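Local coordinates for protein Alpha/beta hydrolase (Pseudomonas aeruginosa PAO1, PDB 4R1D) that probably acts as a lipase effector of the H2 type VI secretion system, binds calcium and forms a complex with Tli4, probably its immunity protein, at residues 287-299 and 436-448. Sequence-based numbering, arbitrary orientation.
Sequences SSTIYHHMRCGYE and SRHSWRDLIWKGD
Trp-440 and His-292 form an offset stack at the centre of a buried, mainly aromatic helix-on-sheet contact, in which helix 289-296 lies against strand 443-446 and the loop before it. The centroids of the His-292 ring and the five-membered ring of Trp-440 are 3.9 Å apart, the planes 24° from parallel; CG anti to the backbone N (chi1 169°) lays the imidazole on the indole, and His-292 CB makes a CH-pi contact with the same five-membered ring. His-438 covers the opposite indole face. Trp-440 NE1 donates 3.0 Å to Glu-299 OE2, which lies close to the indole plane, while the N-H reaches it from above the carboxylate plane; stacked faces and edge bond should together limit rotation of the indole. Ser-288 OG donates to Trp-440 O (2.7 Å). Where the strand begins, Leu-443 CG packs 3.5 Å from Tyr-291 CD1, and two residues on, Trp-445 NE1 makes a nearly straight bond (170°) to Tyr-291 OH, also bonded to Tyr-376 O. The Arg-295 guanidinium lays one face near Trp-445 CZ2; its NH2 forms a salt bridge with Asp-461 and its NH1 a hydrogen bond with Trp-375 O. Strand 443-446 runs between strands 339-342 and 477-479, and helix 310-317 packs against Ile-290 and Met-294.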
loop_
_atom_site.group_PDB
_atom_site.type_symbol
_atom_site.label_atom_id
_atom_site.label_comp_id
_atom_site.label_asym_id
_atom_site.label_seq_id
_atom_site.Cartn_x
_atom_site.Cartn_y
_atom_site.Cartn_z
ATOM N N SER A 287 -12.694 -8.952 -4.898
ATOM C CA SER A 287 -13.744 -8.501 -3.981
ATOM C C SER A 287 -14.530 -7.327 -4.548
ATOM O O SER A 287 -13.958 -6.287 -4.874
ATOM C CB SER A 287 -13.138 -8.064 -2.645
ATOM O OG SER A 287 -14.145 -7.556 -1.791
ATOM N N SER A 288 -15.848 -7.482 -4.631
ATOM C CA SER A 288 -16.720 -6.395 -5.064
ATOM C C SER A 288 -16.637 -5.154 -4.153
ATOM O O SER A 288 -17.091 -4.069 -4.519
ATOM C CB SER A 288 -18.173 -6.894 -5.166
ATOM O OG SER A 288 -18.563 -7.514 -3.955
ATOM N N THR A 289 -16.076 -5.298 -2.953
ATOM C CA THR A 289 -15.968 -4.122 -2.095
ATOM C C THR A 289 -15.175 -2.997 -2.750
ATOM O O THR A 289 -15.421 -1.835 -2.459
ATOM C CB THR A 289 -15.364 -4.423 -0.694
ATOM O OG1 THR A 289 -13.990 -4.833 -0.831
ATOM C CG2 THR A 289 -16.179 -5.487 0.038
ATOM N N ILE A 290 -14.239 -3.322 -3.638
ATOM C CA ILE A 290 -13.425 -2.270 -4.264
ATOM C C ILE A 290 -14.304 -1.303 -5.044
ATOM O O ILE A 290 -14.025 -0.104 -5.112
ATOM C CB ILE A 290 -12.291 -2.833 -5.175
ATOM C CG1 ILE A 290 -11.323 -1.711 -5.575
ATOM C CG2 ILE A 290 -12.860 -3.492 -6.421
ATOM C CD1 ILE A 290 -10.241 -2.167 -6.544
ATOM N N TYR A 291 -15.389 -1.818 -5.619
ATOM C CA TYR A 291 -16.322 -0.944 -6.319
ATOM C C TYR A 291 -17.023 -0.012 -5.333
ATOM O O TYR A 291 -17.129 1.177 -5.569
ATOM C CB TYR A 291 -17.338 -1.778 -7.101
ATOM C CG TYR A 291 -18.267 -0.968 -7.967
ATOM C CD1 TYR A 291 -19.363 -0.319 -7.412
ATOM C CD2 TYR A 291 -18.074 -0.883 -9.339
ATOM C CE1 TYR A 291 -20.222 0.410 -8.186
ATOM C CE2 TYR A 291 -18.943 -0.145 -10.137
ATOM C CZ TYR A 291 -20.021 0.485 -9.547
ATOM O OH TYR A 291 -20.895 1.235 -10.304
ATOM N N HIS A 292 -17.504 -0.549 -4.217
ATOM C CA HIS A 292 -18.137 0.303 -3.218
ATOM C C HIS A 292 -17.195 1.425 -2.810
ATOM O O HIS A 292 -17.566 2.598 -2.817
ATOM C CB HIS A 292 -18.519 -0.484 -1.961
ATOM C CG HIS A 292 -18.927 0.399 -0.824
ATOM N ND1 HIS A 292 -18.012 0.983 0.026
ATOM C CD2 HIS A 292 -20.144 0.846 -0.431
ATOM C CE1 HIS A 292 -18.649 1.734 0.910
ATOM N NE2 HIS A 292 -19.945 1.668 0.655
ATOM N N HIS A 293 -15.969 1.058 -2.453
ATOM C CA HIS A 293 -15.028 2.032 -1.915
ATOM C C HIS A 293 -14.643 3.113 -2.918
ATOM O O HIS A 293 -14.568 4.281 -2.556
ATOM C CB HIS A 293 -13.799 1.323 -1.338
ATOM C CG HIS A 293 -14.150 0.332 -0.275
ATOM N ND1 HIS A 293 -13.314 -0.697 0.102
ATOM C CD2 HIS A 293 -15.269 0.202 0.475
ATOM C CE1 HIS A 293 -13.898 -1.409 1.051
ATOM N NE2 HIS A 293 -15.087 -0.885 1.295
ATOM N N MET A 294 -14.430 2.726 -4.175
ATOM C CA MET A 294 -14.069 3.678 -5.206
ATOM C C MET A 294 -15.221 4.607 -5.569
ATOM O O MET A 294 -14.994 5.735 -5.989
ATOM C CB MET A 294 -13.538 2.964 -6.454
ATOM C CG MET A 294 -12.173 2.311 -6.229
ATOM S SD MET A 294 -11.473 1.621 -7.733
ATOM C CE MET A 294 -10.993 3.147 -8.545
ATOM N N ARG A 295 -16.453 4.141 -5.411
ATOM C CA ARG A 295 -17.593 4.999 -5.743
ATOM C C ARG A 295 -18.169 5.762 -4.542
ATOM O O ARG A 295 -18.827 6.793 -4.728
ATOM C CB ARG A 295 -18.699 4.197 -6.455
ATOM C CG ARG A 295 -18.319 3.663 -7.840
ATOM C CD ARG A 295 -17.932 4.784 -8.771
ATOM N NE ARG A 295 -19.001 5.772 -8.892
ATOM C CZ ARG A 295 -19.993 5.692 -9.779
ATOM N NH1 ARG A 295 -20.050 4.674 -10.625
ATOM N NH2 ARG A 295 -20.922 6.641 -9.831
ATOM N N CYS A 296 -17.912 5.289 -3.319
ATOM C CA CYS A 296 -18.568 5.861 -2.132
ATOM C C CYS A 296 -17.638 6.295 -1.001
ATOM O O CYS A 296 -18.099 6.909 -0.040
ATOM C CB CYS A 296 -19.550 4.860 -1.514
ATOM S SG CYS A 296 -20.766 4.156 -2.642
ATOM N N GLY A 297 -16.362 5.930 -1.084
ATOM C CA GLY A 297 -15.458 6.072 0.050
ATOM C C GLY A 297 -15.550 4.878 0.982
ATOM O O GLY A 297 -16.470 4.069 0.884
ATOM N N TYR A 298 -14.588 4.743 1.893
ATOM C CA TYR A 298 -14.703 3.736 2.936
ATOM C C TYR A 298 -15.760 4.156 3.955
ATOM O O TYR A 298 -16.021 5.340 4.124
ATOM C CB TYR A 298 -13.360 3.530 3.639
ATOM C CG TYR A 298 -12.392 2.725 2.815
ATOM C CD1 TYR A 298 -11.797 3.260 1.669
ATOM C CD2 TYR A 298 -12.082 1.422 3.169
ATOM C CE1 TYR A 298 -10.918 2.504 0.910
ATOM C CE2 TYR A 298 -11.212 0.667 2.415
ATOM C CZ TYR A 298 -10.636 1.207 1.295
ATOM O OH TYR A 298 -9.778 0.429 0.548
ATOM N N GLU A 299 -16.343 3.175 4.635
ATOM C CA GLU A 299 -17.300 3.434 5.705
ATOM C C GLU A 299 -16.594 3.895 6.981
ATOM O O GLU A 299 -15.418 3.601 7.194
ATOM C CB GLU A 299 -18.128 2.177 5.985
ATOM C CG GLU A 299 -18.742 1.550 4.736
ATOM C CD GLU A 299 -19.593 0.325 5.049
ATOM O OE1 GLU A 299 -20.690 0.496 5.627
ATOM O OE2 GLU A 299 -19.164 -0.804 4.718
ATOM N N SER A 436 -24.179 -12.721 8.213
ATOM C CA SER A 436 -24.382 -11.492 8.989
ATOM C C SER A 436 -23.366 -10.402 8.634
ATOM O O SER A 436 -23.326 -9.345 9.262
ATOM C CB SER A 436 -24.380 -11.765 10.498
ATOM O OG SER A 436 -23.062 -11.973 10.978
ATOM N N ARG A 437 -22.544 -10.656 7.618
ATOM C CA ARG A 437 -21.601 -9.647 7.151
ATOM C C ARG A 437 -21.786 -9.503 5.652
ATOM O O ARG A 437 -21.230 -10.285 4.889
ATOM C CB ARG A 437 -20.171 -10.073 7.479
ATOM C CG ARG A 437 -19.969 -10.364 8.951
ATOM C CD ARG A 437 -18.508 -10.497 9.289
ATOM N NE ARG A 437 -18.270 -10.831 10.694
ATOM C CZ ARG A 437 -18.083 -9.939 11.663
ATOM N NH1 ARG A 437 -18.124 -8.638 11.402
ATOM N NH2 ARG A 437 -17.849 -10.352 12.900
ATOM N N HIS A 438 -22.593 -8.524 5.242
ATOM C CA HIS A 438 -23.043 -8.437 3.851
ATOM C C HIS A 438 -21.891 -8.299 2.860
ATOM O O HIS A 438 -21.980 -8.786 1.728
ATOM C CB HIS A 438 -24.094 -7.328 3.663
ATOM C CG HIS A 438 -23.525 -5.948 3.533
ATOM N ND1 HIS A 438 -23.194 -5.172 4.623
ATOM C CD2 HIS A 438 -23.263 -5.191 2.439
ATOM C CE1 HIS A 438 -22.734 -4.004 4.207
ATOM N NE2 HIS A 438 -22.766 -3.992 2.886
ATOM N N SER A 439 -20.827 -7.622 3.291
ATOM C CA SER A 439 -19.570 -7.571 2.547
ATOM C C SER A 439 -19.706 -6.972 1.142
ATOM O O SER A 439 -18.884 -7.257 0.271
ATOM C CB SER A 439 -18.972 -8.977 2.433
ATOM O OG SER A 439 -18.885 -9.629 3.694
ATOM N N TRP A 440 -20.729 -6.147 0.930
ATOM C CA TRP A 440 -21.014 -5.584 -0.395
ATOM C C TRP A 440 -21.027 -6.658 -1.477
ATOM O O TRP A 440 -20.665 -6.407 -2.633
ATOM C CB TRP A 440 -20.011 -4.465 -0.732
ATOM C CG TRP A 440 -20.119 -3.362 0.256
ATOM C CD1 TRP A 440 -19.238 -3.057 1.250
ATOM C CD2 TRP A 440 -21.216 -2.453 0.394
ATOM N NE1 TRP A 440 -19.710 -1.995 1.991
ATOM C CE2 TRP A 440 -20.923 -1.606 1.482
ATOM C CE3 TRP A 440 -22.413 -2.265 -0.305
ATOM C CZ2 TRP A 440 -21.784 -0.592 1.889
ATOM C CZ3 TRP A 440 -23.267 -1.259 0.096
ATOM C CH2 TRP A 440 -22.953 -0.434 1.186
ATOM N N ARG A 441 -21.482 -7.847 -1.102
ATOM C CA ARG A 441 -21.412 -8.996 -1.992
ATOM C C ARG A 441 -22.290 -8.788 -3.230
ATOM O O ARG A 441 -21.893 -9.125 -4.345
ATOM C CB ARG A 441 -21.800 -10.264 -1.238
ATOM C CG ARG A 441 -21.642 -11.534 -2.054
ATOM C CD ARG A 441 -22.970 -11.959 -2.722
ATOM N NE ARG A 441 -22.759 -13.162 -3.508
ATOM C CZ ARG A 441 -23.651 -14.138 -3.680
ATOM N NH1 ARG A 441 -24.853 -14.073 -3.119
ATOM N NH2 ARG A 441 -23.317 -15.188 -4.408
ATOM N N ASP A 442 -23.490 -8.256 -3.027
ATOM C CA ASP A 442 -24.295 -7.774 -4.142
ATOM C C ASP A 442 -24.186 -6.275 -4.134
ATOM O O ASP A 442 -24.584 -5.626 -3.166
ATOM C CB ASP A 442 -25.769 -8.172 -3.999
ATOM C CG ASP A 442 -25.983 -9.661 -4.123
ATOM O OD1 ASP A 442 -25.177 -10.320 -4.808
ATOM O OD2 ASP A 442 -26.958 -10.183 -3.540
ATOM N N LEU A 443 -23.624 -5.721 -5.199
ATOM C CA LEU A 443 -23.438 -4.295 -5.279
ATOM C C LEU A 443 -24.648 -3.789 -6.043
ATOM O O LEU A 443 -24.773 -4.036 -7.238
ATOM C CB LEU A 443 -22.146 -3.976 -6.023
ATOM C CG LEU A 443 -21.506 -2.610 -5.766
ATOM C CD1 LEU A 443 -22.529 -1.500 -5.939
ATOM C CD2 LEU A 443 -20.911 -2.571 -4.377
ATOM N N ILE A 444 -25.538 -3.091 -5.348
ATOM C CA ILE A 444 -26.827 -2.712 -5.926
ATOM C C ILE A 444 -27.030 -1.208 -6.025
ATOM O O ILE A 444 -26.937 -0.493 -5.036
ATOM C CB ILE A 444 -27.987 -3.279 -5.091
ATOM C CG1 ILE A 444 -27.898 -4.805 -5.010
ATOM C CG2 ILE A 444 -29.331 -2.829 -5.675
ATOM C CD1 ILE A 444 -28.560 -5.378 -3.741
ATOM N N TRP A 445 -27.311 -0.735 -7.237
ATOM C CA TRP A 445 -27.737 0.637 -7.447
ATOM C C TRP A 445 -29.244 0.553 -7.591
ATOM O O TRP A 445 -29.741 -0.052 -8.541
ATOM C CB TRP A 445 -27.189 1.176 -8.761
ATOM C CG TRP A 445 -25.768 1.667 -8.757
ATOM C CD1 TRP A 445 -24.674 1.027 -9.283
ATOM C CD2 TRP A 445 -25.298 2.926 -8.269
ATOM N NE1 TRP A 445 -23.552 1.808 -9.135
ATOM C CE2 TRP A 445 -23.908 2.977 -8.515
ATOM C CE3 TRP A 445 -25.913 4.016 -7.647
ATOM C CZ2 TRP A 445 -23.125 4.072 -8.152
ATOM C CZ3 TRP A 445 -25.135 5.103 -7.290
ATOM C CH2 TRP A 445 -23.752 5.117 -7.533
ATOM N N LYS A 446 -29.968 1.147 -6.654
ATOM C CA LYS A 446 -31.423 1.084 -6.682
ATOM C C LYS A 446 -31.989 2.456 -7.024
ATOM O O LYS A 446 -31.647 3.452 -6.392
ATOM C CB LYS A 446 -31.941 0.602 -5.328
ATOM C CG LYS A 446 -33.444 0.469 -5.250
ATOM C CD LYS A 446 -33.887 0.105 -3.847
ATOM C CE LYS A 446 -33.771 -1.383 -3.597
ATOM N NZ LYS A 446 -34.584 -1.795 -2.413
ATOM N N GLY A 447 -32.838 2.516 -8.048
ATOM C CA GLY A 447 -33.392 3.783 -8.488
ATOM C C GLY A 447 -33.592 3.827 -9.992
ATOM O O GLY A 447 -33.426 2.818 -10.669
ATOM N N ASP A 448 -33.938 4.999 -10.512
ATOM C CA ASP A 448 -34.256 5.155 -11.931
ATOM C C ASP A 448 -33.117 5.832 -12.692
ATOM O O ASP A 448 -32.870 7.016 -12.511
ATOM C CB ASP A 448 -35.552 5.958 -12.088
ATOM C CG ASP A 448 -35.858 6.291 -13.531
ATOM O OD1 ASP A 448 -35.405 5.544 -14.421
ATOM O OD2 ASP A 448 -36.557 7.297 -13.772
#